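Long-range contacts in oxidoreductase, FMN-binding (Shewanella oneidensis, PDB 2GQ8), which binds flavin mononucleotide and is probably an NAD(P)H-dependent oxidoreductase of the Old Yellow Enzyme type, acting on CH-CH groups of its substrates: residues P24-R29 and T348-G353; A30-D35 and Y68-G73; F98-H103 and G177-A182. All coordinates share one frame; numbering follows the deposited sequence.

Contact 1: residues P24-R29 and T348-G353; sequences PMTRSR and TLFGGG. With FMN (flavin mononucleotide), chain E; AC6 (p-hydroxyacetophenone), chain D.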
loop_
_atom_site.group_PDB
_atom_site.type_symbol
_atom_site.label_atom_id
_atom_site.label_comp_id
_atom_site.label_asym_id
_atom_site.label_seq_id
_atom_site.Cartn_x
_atom_site.Cartn_y
_atom_site.Cartn_z
ATOM N N PRO A 24 -2.099 2.423 3.780
ATOM C CA PRO A 24 -2.948 1.322 3.316
ATOM C C PRO A 24 -2.996 0.208 4.351
ATOM O O PRO A 24 -1.950 -0.240 4.818
ATOM C CB PRO A 24 -2.262 0.887 2.020
ATOM C CG PRO A 24 -0.831 1.240 2.250
ATOM C CD PRO A 24 -0.916 2.586 2.914
ATOM N N MET A 25 -4.202 -0.221 4.719
ATOM C CA MET A 25 -4.339 -1.297 5.693
ATOM C C MET A 25 -5.483 -2.242 5.377
ATOM O O MET A 25 -6.656 -1.897 5.498
ATOM C CB MET A 25 -4.506 -0.740 7.111
ATOM C CG MET A 25 -3.234 -0.095 7.629
ATOM S SD MET A 25 -3.396 0.533 9.317
ATOM C CE MET A 25 -4.558 1.915 9.056
ATOM N N THR A 26 -5.109 -3.437 4.943
ATOM C CA THR A 26 -6.058 -4.494 4.620
ATOM C C THR A 26 -6.896 -4.816 5.857
ATOM O O THR A 26 -6.341 -5.076 6.916
ATOM C CB THR A 26 -5.307 -5.771 4.214
ATOM O OG1 THR A 26 -4.630 -5.543 2.976
ATOM C CG2 THR A 26 -6.274 -6.948 4.063
ATOM N N ARG A 27 -8.220 -4.794 5.718
ATOM C CA ARG A 27 -9.106 -5.118 6.833
ATOM C C ARG A 27 -10.006 -6.302 6.474
ATOM O O ARG A 27 -10.749 -6.814 7.318
ATOM C CB ARG A 27 -9.956 -3.904 7.224
ATOM C CG ARG A 27 -9.141 -2.659 7.574
ATOM C CD ARG A 27 -8.104 -2.923 8.663
ATOM N NE ARG A 27 -8.719 -3.476 9.872
ATOM C CZ ARG A 27 -9.305 -2.748 10.820
ATOM N NH1 ARG A 27 -9.350 -1.423 10.721
ATOM N NH2 ARG A 27 -9.879 -3.353 11.853
ATOM N N SER A 28 -9.922 -6.735 5.219
ATOM C CA SER A 28 -10.699 -7.872 4.737
ATOM C C SER A 28 -12.165 -7.838 5.162
ATOM O O SER A 28 -12.679 -8.791 5.768
ATOM C CB SER A 28 -10.041 -9.174 5.200
ATOM O OG SER A 28 -8.768 -9.321 4.577
ATOM N N ARG A 29 -12.831 -6.738 4.818
ATOM C CA ARG A 29 -14.243 -6.541 5.139
ATOM C C ARG A 29 -15.103 -6.449 3.878
ATOM O O ARG A 29 -16.275 -6.088 3.958
ATOM C CB ARG A 29 -14.435 -5.237 5.935
ATOM C CG ARG A 29 -13.698 -5.134 7.286
ATOM C CD ARG A 29 -14.153 -6.230 8.227
ATOM N NE ARG A 29 -14.127 -5.884 9.654
ATOM C CZ ARG A 29 -13.038 -5.833 10.417
ATOM N NH1 ARG A 29 -11.837 -6.086 9.909
ATOM N NH2 ARG A 29 -13.157 -5.595 11.720
ATOM N N THR A 348 -9.532 -8.432 15.643
ATOM C CA THR A 348 -10.516 -7.880 14.739
ATOM C C THR A 348 -9.922 -7.087 13.575
ATOM O O THR A 348 -10.627 -6.342 12.893
ATOM C CB THR A 348 -11.531 -7.016 15.510
ATOM O OG1 THR A 348 -10.834 -6.063 16.324
ATOM C CG2 THR A 348 -12.403 -7.911 16.395
ATOM N N LEU A 349 -8.629 -7.263 13.334
ATOM C CA LEU A 349 -7.997 -6.574 12.215
ATOM C C LEU A 349 -8.558 -7.069 10.889
ATOM O O LEU A 349 -8.793 -6.277 9.973
ATOM C CB LEU A 349 -6.485 -6.802 12.220
ATOM C CG LEU A 349 -5.679 -6.069 13.293
ATOM C CD1 LEU A 349 -4.237 -6.532 13.238
ATOM C CD2 LEU A 349 -5.768 -4.546 13.078
ATOM N N PHE A 350 -8.763 -8.381 10.783
ATOM C CA PHE A 350 -9.249 -8.970 9.537
ATOM C C PHE A 350 -10.569 -9.707 9.632
ATOM O O PHE A 350 -10.812 -10.469 10.573
ATOM C CB PHE A 350 -8.213 -9.952 8.980
ATOM C CG PHE A 350 -6.825 -9.401 8.914
ATOM C CD1 PHE A 350 -5.834 -9.868 9.771
ATOM C CD2 PHE A 350 -6.505 -8.405 8.001
ATOM C CE1 PHE A 350 -4.539 -9.356 9.721
ATOM C CE2 PHE A 350 -5.217 -7.886 7.940
ATOM C CZ PHE A 350 -4.226 -8.359 8.803
ATOM N N GLY A 351 -11.408 -9.495 8.626
ATOM C CA GLY A 351 -12.692 -10.162 8.577
ATOM C C GLY A 351 -13.713 -9.614 9.551
ATOM O O GLY A 351 -13.460 -8.649 10.273
ATOM N N GLY A 352 -14.879 -10.244 9.573
ATOM C CA GLY A 352 -15.922 -9.800 10.474
ATOM C C GLY A 352 -16.701 -8.616 9.944
ATOM O O GLY A 352 -16.806 -8.414 8.735
ATOM N N GLY A 353 -17.247 -7.825 10.859
ATOM C CA GLY A 353 -18.044 -6.687 10.459
ATOM C C GLY A 353 -17.585 -5.387 11.076
ATOM O O GLY A 353 -16.392 -5.112 11.121
HETATM N N1 FMN E . 0.657 -2.030 3.807
HETATM C C2 FMN E . 0.346 -1.882 2.434
HETATM O O2 FMN E . 1.093 -1.376 1.661
HETATM N N3 FMN E . -0.882 -2.452 1.989
HETATM C C4 FMN E . -1.900 -2.798 2.801
HETATM O O4 FMN E . -3.003 -3.520 2.358
HETATM C C4A FMN E . -1.557 -3.147 4.254
HETATM N N5 FMN E . -2.338 -3.902 5.078
HETATM C C5A FMN E . -2.083 -3.809 6.417
HETATM C C6 FMN E . -3.123 -4.487 7.305
HETATM C C7 FMN E . -2.928 -4.343 8.730
HETATM C C7M FMN E . -4.101 -4.715 9.622
HETATM C C8 FMN E . -1.914 -3.518 9.322
HETATM C C8M FMN E . -1.507 -3.220 10.790
HETATM C C9 FMN E . -0.856 -3.024 8.497
HETATM C C9A FMN E . -0.878 -3.175 6.976
HETATM N N10 FMN E . -0.008 -2.553 6.007
HETATM C C10 FMN E . -0.251 -2.506 4.648
HETATM C "C1'" FMN E . 1.226 -1.887 6.469
HETATM C "C2'" FMN E . 0.864 -0.470 6.918
HETATM O "O2'" FMN E . 0.482 0.366 5.830
HETATM C "C3'" FMN E . 2.039 0.181 7.668
HETATM O "O3'" FMN E . 3.155 0.385 6.763
HETATM C "C4'" FMN E . 2.517 -0.548 8.904
HETATM O "O4'" FMN E . 1.394 -0.925 9.741
HETATM C "C5'" FMN E . 3.574 0.156 9.723
HETATM O "O5'" FMN E . 3.051 1.362 10.307
HETATM P P FMN E . 2.564 1.411 11.832
HETATM O O1P FMN E . 1.338 0.568 11.958
HETATM O O2P FMN E . 3.701 0.961 12.702
HETATM O O3P FMN E . 2.275 2.928 12.046
HETATM C C1 AC6 D . 0.773 -5.446 3.030
HETATM C C2 AC6 D . 1.255 -5.611 4.498
HETATM C C3 AC6 D . 0.344 -6.348 5.261
HETATM C C4 AC6 D . -0.831 -6.972 4.790
HETATM C C5 AC6 D . -1.195 -6.722 3.453
HETATM C C6 AC6 D . -0.440 -5.961 2.551
HETATM O O1 AC6 D . 1.624 -4.634 2.381
HETATM O O2 AC6 D . -1.269 -8.098 6.785
HETATM C C7 AC6 D . -1.703 -7.894 5.454
HETATM C C8 AC6 D . -2.930 -8.750 5.141
HETATM O O HOH W 1 -15.481 -9.909 6.344
#

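Contact 2: residues A30-D35 and Y68-G73; sequences ASQPGD and YAWTPG. With AC6 (p-hydroxyacetophenone), chain D.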
loop_
_atom_site.group_PDB
_atom_site.type_symbol
_atom_site.label_atom_id
_atom_site.label_comp_id
_atom_site.label_asym_id
_atom_site.label_seq_id
_atom_site.Cartn_x
_atom_site.Cartn_y
_atom_site.Cartn_z
ATOM N N ALA A 30 -14.540 -6.776 2.721
ATOM C CA ALA A 30 -15.294 -6.655 1.475
ATOM C C ALA A 30 -16.493 -7.593 1.413
ATOM O O ALA A 30 -16.428 -8.735 1.871
ATOM C CB ALA A 30 -14.376 -6.891 0.278
ATOM N N SER A 31 -17.584 -7.096 0.842
ATOM C CA SER A 31 -18.808 -7.870 0.721
ATOM C C SER A 31 -18.670 -9.069 -0.191
ATOM O O SER A 31 -18.001 -9.013 -1.221
ATOM C CB SER A 31 -19.943 -6.984 0.217
ATOM O OG SER A 31 -20.292 -6.016 1.194
ATOM N N GLN A 32 -19.336 -10.151 0.202
ATOM C CA GLN A 32 -19.315 -11.395 -0.546
ATOM C C GLN A 32 -20.729 -11.707 -1.045
ATOM O O GLN A 32 -21.713 -11.432 -0.363
ATOM C CB GLN A 32 -18.824 -12.519 0.365
ATOM C CG GLN A 32 -17.479 -12.242 1.022
ATOM C CD GLN A 32 -16.357 -12.117 0.010
ATOM O OE1 GLN A 32 -16.131 -13.022 -0.792
ATOM N NE2 GLN A 32 -15.647 -10.993 0.042
ATOM N N PRO A 33 -20.845 -12.257 -2.262
ATOM C CA PRO A 33 -19.704 -12.563 -3.123
ATOM C C PRO A 33 -19.332 -11.323 -3.924
ATOM O O PRO A 33 -20.082 -10.342 -3.955
ATOM C CB PRO A 33 -20.248 -13.667 -4.017
ATOM C CG PRO A 33 -21.652 -13.216 -4.232
ATOM C CD PRO A 33 -22.090 -12.798 -2.836
ATOM N N GLY A 34 -18.171 -11.366 -4.563
ATOM C CA GLY A 34 -17.770 -10.245 -5.385
ATOM C C GLY A 34 -16.646 -9.381 -4.868
ATOM O O GLY A 34 -16.135 -8.562 -5.626
ATOM N N ASP A 35 -16.269 -9.545 -3.600
ATOM C CA ASP A 35 -15.194 -8.744 -2.996
ATOM C C ASP A 35 -15.444 -7.267 -3.274
ATOM O O ASP A 35 -14.598 -6.574 -3.838
ATOM C CB ASP A 35 -13.829 -9.151 -3.568
ATOM C CG ASP A 35 -13.409 -10.552 -3.157
ATOM O OD1 ASP A 35 -13.781 -10.997 -2.052
ATOM O OD2 ASP A 35 -12.676 -11.201 -3.935
ATOM N N TYR A 68 -5.353 -12.489 0.059
ATOM C CA TYR A 68 -6.041 -12.739 1.323
ATOM C C TYR A 68 -7.546 -12.722 1.147
ATOM O O TYR A 68 -8.079 -12.015 0.295
ATOM C CB TYR A 68 -5.643 -11.671 2.347
ATOM C CG TYR A 68 -4.148 -11.527 2.498
ATOM C CD1 TYR A 68 -3.458 -12.176 3.523
ATOM C CD2 TYR A 68 -3.418 -10.787 1.575
ATOM C CE1 TYR A 68 -2.072 -12.093 3.618
ATOM C CE2 TYR A 68 -2.038 -10.699 1.655
ATOM C CZ TYR A 68 -1.372 -11.351 2.668
ATOM O OH TYR A 68 -0.008 -11.275 2.704
ATOM N N ALA A 69 -8.235 -13.491 1.980
ATOM C CA ALA A 69 -9.679 -13.561 1.903
ATOM C C ALA A 69 -10.366 -12.225 2.153
ATOM O O ALA A 69 -9.917 -11.412 2.962
ATOM C CB ALA A 69 -10.194 -14.589 2.895
ATOM N N TRP A 70 -11.446 -12.003 1.414
ATOM C CA TRP A 70 -12.294 -10.826 1.574
ATOM C C TRP A 70 -11.710 -9.435 1.348
ATOM O O TRP A 70 -12.237 -8.462 1.880
ATOM C CB TRP A 70 -12.954 -10.876 2.959
ATOM C CG TRP A 70 -13.391 -12.265 3.346
ATOM C CD1 TRP A 70 -14.175 -13.118 2.613
ATOM C CD2 TRP A 70 -13.051 -12.964 4.547
ATOM N NE1 TRP A 70 -14.341 -14.309 3.293
ATOM C CE2 TRP A 70 -13.664 -14.241 4.477
ATOM C CE3 TRP A 70 -12.290 -12.638 5.676
ATOM C CZ2 TRP A 70 -13.532 -15.190 5.500
ATOM C CZ3 TRP A 70 -12.160 -13.585 6.691
ATOM C CH2 TRP A 70 -12.781 -14.847 6.591
ATOM N N THR A 71 -10.630 -9.328 0.580
ATOM C CA THR A 71 -10.079 -8.013 0.284
ATOM C C THR A 71 -10.868 -7.476 -0.913
ATOM O O THR A 71 -11.278 -8.233 -1.794
ATOM C CB THR A 71 -8.557 -8.068 -0.034
ATOM O OG1 THR A 71 -8.306 -8.895 -1.182
ATOM C CG2 THR A 71 -7.789 -8.633 1.174
ATOM N N PRO A 72 -11.109 -6.163 -0.948
ATOM C CA PRO A 72 -11.860 -5.533 -2.039
ATOM C C PRO A 72 -11.107 -5.460 -3.357
ATOM O O PRO A 72 -9.925 -5.129 -3.390
ATOM C CB PRO A 72 -12.160 -4.144 -1.485
ATOM C CG PRO A 72 -10.912 -3.858 -0.672
ATOM C CD PRO A 72 -10.708 -5.167 0.063
ATOM N N GLY A 73 -11.801 -5.770 -4.444
ATOM C CA GLY A 73 -11.180 -5.688 -5.753
ATOM C C GLY A 73 -11.482 -4.356 -6.416
ATOM O O GLY A 73 -12.286 -3.558 -5.918
HETATM C C1 AC6 D . 0.773 -5.446 3.030
HETATM C C2 AC6 D . 1.255 -5.611 4.498
HETATM C C3 AC6 D . 0.344 -6.348 5.261
HETATM C C4 AC6 D . -0.831 -6.972 4.790
HETATM C C5 AC6 D . -1.195 -6.722 3.453
HETATM C C6 AC6 D . -0.440 -5.961 2.551
HETATM O O1 AC6 D . 1.624 -4.634 2.381
HETATM O O2 AC6 D . -1.269 -8.098 6.785
HETATM C C7 AC6 D . -1.703 -7.894 5.454
HETATM C C8 AC6 D . -2.930 -8.750 5.141
HETATM O O HOH W 2 -12.884 -13.676 -0.395
#

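Contact 3: residues F98-H103 and G177-A182; sequences FAQLWH and GIELHA. With FMN (flavin mononucleotide), chain E; AC6 (p-hydroxyacetophenone), chain D.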
loop_
_atom_site.group_PDB
_atom_site.type_symbol
_atom_site.label_atom_id
_atom_site.label_comp_id
_atom_site.label_asym_id
_atom_site.label_seq_id
_atom_site.Cartn_x
_atom_site.Cartn_y
_atom_site.Cartn_z
ATOM N N PHE A 98 -6.335 7.900 -2.084
ATOM C CA PHE A 98 -5.697 7.196 -3.196
ATOM C C PHE A 98 -5.979 5.708 -3.053
ATOM O O PHE A 98 -6.017 5.184 -1.939
ATOM C CB PHE A 98 -4.175 7.404 -3.163
ATOM C CG PHE A 98 -3.699 8.646 -3.876
ATOM C CD1 PHE A 98 -4.403 9.843 -3.787
ATOM C CD2 PHE A 98 -2.514 8.618 -4.611
ATOM C CE1 PHE A 98 -3.932 11.004 -4.428
ATOM C CE2 PHE A 98 -2.037 9.766 -5.251
ATOM C CZ PHE A 98 -2.748 10.959 -5.159
ATOM N N ALA A 99 -6.171 5.022 -4.172
ATOM C CA ALA A 99 -6.417 3.582 -4.135
ATOM C C ALA A 99 -5.093 2.837 -4.269
ATOM O O ALA A 99 -4.325 3.118 -5.188
ATOM C CB ALA A 99 -7.349 3.184 -5.280
ATOM N N GLN A 100 -4.813 1.891 -3.372
ATOM C CA GLN A 100 -3.558 1.149 -3.503
ATOM C C GLN A 100 -3.787 -0.050 -4.409
ATOM O O GLN A 100 -4.409 -1.038 -4.007
ATOM C CB GLN A 100 -3.017 0.653 -2.153
ATOM C CG GLN A 100 -1.650 -0.033 -2.341
ATOM C CD GLN A 100 -1.099 -0.682 -1.092
ATOM O OE1 GLN A 100 -1.704 -1.602 -0.535
ATOM N NE2 GLN A 100 0.068 -0.215 -0.653
ATOM N N LEU A 101 -3.275 0.043 -5.634
ATOM C CA LEU A 101 -3.422 -1.036 -6.617
ATOM C C LEU A 101 -2.508 -2.180 -6.224
ATOM O O LEU A 101 -1.290 -2.024 -6.129
ATOM C CB LEU A 101 -3.083 -0.517 -8.007
ATOM C CG LEU A 101 -3.922 0.703 -8.404
ATOM C CD1 LEU A 101 -3.640 1.052 -9.858
ATOM C CD2 LEU A 101 -5.409 0.419 -8.192
ATOM N N TRP A 102 -3.112 -3.346 -6.051
ATOM C CA TRP A 102 -2.408 -4.510 -5.542
ATOM C C TRP A 102 -2.332 -5.771 -6.387
ATOM O O TRP A 102 -3.323 -6.192 -6.983
ATOM C CB TRP A 102 -3.094 -4.865 -4.222
ATOM C CG TRP A 102 -2.335 -5.669 -3.219
ATOM C CD1 TRP A 102 -0.984 -5.894 -3.163
ATOM C CD2 TRP A 102 -2.889 -6.247 -2.032
ATOM N NE1 TRP A 102 -0.667 -6.571 -2.006
ATOM C CE2 TRP A 102 -1.820 -6.799 -1.293
ATOM C CE3 TRP A 102 -4.192 -6.346 -1.518
ATOM C CZ2 TRP A 102 -2.009 -7.437 -0.060
ATOM C CZ3 TRP A 102 -4.384 -6.978 -0.293
ATOM C CH2 TRP A 102 -3.295 -7.517 0.426
ATOM N N HIS A 103 -1.141 -6.364 -6.437
ATOM C CA HIS A 103 -0.972 -7.671 -7.057
ATOM C C HIS A 103 0.006 -8.332 -6.101
ATOM O O HIS A 103 1.134 -7.862 -5.942
ATOM C CB HIS A 103 -0.383 -7.634 -8.466
ATOM C CG HIS A 103 -0.529 -8.943 -9.178
ATOM N ND1 HIS A 103 -0.108 -10.133 -8.623
ATOM C CD2 HIS A 103 -1.113 -9.264 -10.359
ATOM C CE1 HIS A 103 -0.430 -11.132 -9.427
ATOM N NE2 HIS A 103 -1.040 -10.631 -10.486
ATOM N N GLY A 177 -6.274 9.548 -6.765
ATOM C CA GLY A 177 -5.068 9.025 -7.378
ATOM C C GLY A 177 -4.913 7.575 -6.985
ATOM O O GLY A 177 -5.811 7.005 -6.355
ATOM N N ILE A 178 -3.790 6.973 -7.360
ATOM C CA ILE A 178 -3.530 5.584 -6.988
ATOM C C ILE A 178 -2.132 5.441 -6.417
ATOM O O ILE A 178 -1.255 6.253 -6.697
ATOM C CB ILE A 178 -3.659 4.602 -8.197
ATOM C CG1 ILE A 178 -2.615 4.909 -9.284
ATOM C CG2 ILE A 178 -5.068 4.688 -8.769
ATOM C CD1 ILE A 178 -1.266 4.172 -9.117
ATOM N N GLU A 179 -1.948 4.421 -5.584
ATOM C CA GLU A 179 -0.634 4.121 -5.034
ATOM C C GLU A 179 -0.278 2.726 -5.522
ATOM O O GLU A 179 -1.022 1.767 -5.296
ATOM C CB GLU A 179 -0.626 4.119 -3.504
ATOM C CG GLU A 179 0.769 3.799 -2.947
ATOM C CD GLU A 179 0.799 3.718 -1.442
ATOM O OE1 GLU A 179 0.756 2.588 -0.913
ATOM O OE2 GLU A 179 0.857 4.784 -0.795
ATOM N N LEU A 180 0.846 2.605 -6.211
ATOM C CA LEU A 180 1.258 1.295 -6.685
ATOM C C LEU A 180 1.935 0.546 -5.548
ATOM O O LEU A 180 2.947 1.009 -5.017
ATOM C CB LEU A 180 2.228 1.439 -7.859
ATOM C CG LEU A 180 2.875 0.130 -8.323
ATOM C CD1 LEU A 180 1.808 -0.815 -8.857
ATOM C CD2 LEU A 180 3.914 0.448 -9.405
ATOM N N HIS A 181 1.376 -0.598 -5.160
ATOM C CA HIS A 181 2.004 -1.376 -4.100
ATOM C C HIS A 181 3.174 -2.139 -4.717
ATOM O O HIS A 181 2.975 -3.149 -5.396
ATOM C CB HIS A 181 1.024 -2.382 -3.494
ATOM C CG HIS A 181 1.461 -2.920 -2.167
ATOM N ND1 HIS A 181 2.760 -2.819 -1.717
ATOM C CD2 HIS A 181 0.766 -3.536 -1.182
ATOM C CE1 HIS A 181 2.845 -3.349 -0.509
ATOM N NE2 HIS A 181 1.651 -3.791 -0.161
ATOM N N ALA A 182 4.388 -1.638 -4.505
ATOM C CA ALA A 182 5.589 -2.288 -5.021
ATOM C C ALA A 182 6.428 -2.661 -3.810
ATOM O O ALA A 182 7.648 -2.825 -3.894
ATOM C CB ALA A 182 6.361 -1.328 -5.924
HETATM N N1 FMN E . 0.657 -2.030 3.807
HETATM C C2 FMN E . 0.346 -1.882 2.434
HETATM O O2 FMN E . 1.093 -1.376 1.661
HETATM N N3 FMN E . -0.882 -2.452 1.989
HETATM C C4 FMN E . -1.900 -2.798 2.801
HETATM O O4 FMN E . -3.003 -3.520 2.358
HETATM C C4A FMN E . -1.557 -3.147 4.254
HETATM N N5 FMN E . -2.338 -3.902 5.078
HETATM C C5A FMN E . -2.083 -3.809 6.417
HETATM C C6 FMN E . -3.123 -4.487 7.305
HETATM C C7 FMN E . -2.928 -4.343 8.730
HETATM C C7M FMN E . -4.101 -4.715 9.622
HETATM C C8 FMN E . -1.914 -3.518 9.322
HETATM C C8M FMN E . -1.507 -3.220 10.790
HETATM C C9 FMN E . -0.856 -3.024 8.497
HETATM C C9A FMN E . -0.878 -3.175 6.976
HETATM N N10 FMN E . -0.008 -2.553 6.007
HETATM C C10 FMN E . -0.251 -2.506 4.648
HETATM C "C1'" FMN E . 1.226 -1.887 6.469
HETATM C "C2'" FMN E . 0.864 -0.470 6.918
HETATM O "O2'" FMN E . 0.482 0.366 5.830
HETATM C "C3'" FMN E . 2.039 0.181 7.668
HETATM O "O3'" FMN E . 3.155 0.385 6.763
HETATM C "C4'" FMN E . 2.517 -0.548 8.904
HETATM O "O4'" FMN E . 1.394 -0.925 9.741
HETATM C "C5'" FMN E . 3.574 0.156 9.723
HETATM O "O5'" FMN E . 3.051 1.362 10.307
HETATM P P FMN E . 2.564 1.411 11.832
HETATM O O1P FMN E . 1.338 0.568 11.958
HETATM O O2P FMN E . 3.701 0.961 12.702
HETATM O O3P FMN E . 2.275 2.928 12.046
HETATM C C1 AC6 D . 0.773 -5.446 3.030
HETATM C C2 AC6 D . 1.255 -5.611 4.498
HETATM C C3 AC6 D . 0.344 -6.348 5.261
HETATM C C4 AC6 D . -0.831 -6.972 4.790
HETATM C C5 AC6 D . -1.195 -6.722 3.453
HETATM C C6 AC6 D . -0.440 -5.961 2.551
HETATM O O1 AC6 D . 1.624 -4.634 2.381
HETATM O O2 AC6 D . -1.269 -8.098 6.785
HETATM C C7 AC6 D . -1.703 -7.894 5.454
HETATM C C8 AC6 D . -2.930 -8.750 5.141
HETATM O O HOH W 3 0.689 -3.867 -6.585
HETATM O O HOH W 4 3.046 -5.821 -6.270
#

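Contact 1: residues P24-R29 and T348-G353
Arg27 and Arg29 both reach out of the loop after strand 20-22 to the backbone carbonyls of residues 348-353, and each meets them with the edge of its guanidinium. Arg27 is folded back by bends at chi2 (-55°) and chi3, which lays its NE 2.8 Å from Leu349 O, nearly straight and on a lone pair in the carbonyl plane. Its NH2 takes Thr348 O, and NH1 continues to Tyr44. The Arg29 plane is turned so that its rim faces three carbonyls: Arg29 NE donates to Gly353 O at 2.8 Å, NH2 to Thr348 O at 2.9 Å, and NH1 turns back to Arg27 O at 2.9 Å. Arg27 O also receives Gly351 N (3.1 Å), so one carbonyl ties the side chain of Arg29 to the opposite backbone. Gly351 C lies above one face of the Arg29 guanidinium, toward its rim. Nearer the flavin, the Phe350 ring crosses Thr26 at a slant, Phe350 CE2 lying 3.2 Å from Thr26 O, while its CZ sits by the FMN methyl C7M and by p-hydroxyacetophenone. Thr26 suits this place because its methyl meets the ring and ligand, whereas Thr26 OG1 donates to FMN O4 at 2.7 Å. The arginine charges are probably balanced in part by the carbonyl dipoles, and the hydrogen bonds hold residues 348-353 beside the cofactor's dimethylbenzene end.

Contact 2: residues A30-D35 and Y68-G73
Ala30 faces Trp70 and Pro72 at the start of the contact: Ala30 N donates to Trp70 O at 3.0 Å, and its CB rests 3.9 Å from Pro72 CB, where a small methyl fits close against the backbone. The chain then swings outward and returns with Gln32. The carboxamide of Gln32, brought round by a bend at chi2 (-64°), lies at the edge of the Trp70 indole, with Gln32 CD 3.5 Å from Trp70 CD1 and the amide and ring planes 68° apart; Trp70 NE1 is hydrogen-bonded to Asp134. Gln32 NE2 spends its two N-H groups within its own segment, one on Ala30 O, met from above the carbonyl plane, the other on the anti lone pair of Asp35 OD1 at 2.8 Å. An amide is well suited here, since its flat nitrogen can join Ala30 to Asp35 across the bend while its carbon touches the indole. Both segments belong to loops that follow strands 20-22 and 53-60 of the TIM barrel, and residues 68-71 form a type II beta turn. At Asp35 the chain returns to the other loop: Asp35 CB packs 3.2 Å from Thr71 O, and Asp35 O accepts a straight bond from Gly73 N (3.0 Å, 169°). Asp35 OD2 forms a salt bridge with Lys66, and a water bound to Trp70 N lies beside OD1.

Contact 3: residues F98-H103 and G177-A182
Phe98 lays its ring flat over Gly177, whose CA sits 3.5 Å from the ring centroid and almost exactly on the normal, a CH-pi contact that the lack of a side chain at Gly177 makes possible. From here strands 98-102 and 177-181 run parallel as the third and fourth strands of the TIM barrel, their axes 30° apart, joined by backbone bonds such as Glu179 N to Ala99 O. Leu101 and Ile178 cross at about a right angle on the face turned to helix 153-172, Leu101 CG 3.9 Å from Ile178 CB; branched aliphatic chains fill such a layer well. Gln100 and Glu179 bring polar groups to the opposite face, which also carries Phe98. Gln100, extended with CG anti to its own N (chi1 -176°), reaches the flavin: Gln100 NE2 donates almost straight to FMN O2 at 2.8 Å and OE1 accepts from FMN N3 at 2.8 Å. Gln100 NE2 also donates to Glu179 OE1 at 2.9 Å, while Glu179 OE2 is bonded to Tyr266 and His268. The Gln100 amide lies over one face of the His181 ring, the planes 22° apart. At the ring edge His181 NE2 is hydrogen-bonded to O1 of p-hydroxyacetophenone (2.7 Å). Trp102 points the same way as His181, its five-membered ring near parallel to the imidazole but slid apart. The paired flavin bonds fix the Gln100 amide's rotation; Glu179's bent second-shell bond is consistent with setting it too.

How the contacts relate
Contact 3 lies in the barrel core, where all touching residues are buried and regular parallel strands set the geometry; contacts 1 and 2 lie farther out, among loops, and are still mostly buried, though each has an exposed residue at its margin. Contacts 1 and 2 share the loop between strand 20-22 and helix 39-47, and Ser28 OG bonds to Ala69 O where they meet. Their chemistry differs accordingly: arginines on carbonyls in contact 1, an amide and a carboxylate with small apolar pieces in contact 2, strand pairing and polar groups that bind the flavin in contact 3. All three touch p-hydroxyacetophenone, and contacts 1 and 3 both touch FMN. Tyr68 and Thr26 each pack against Trp102.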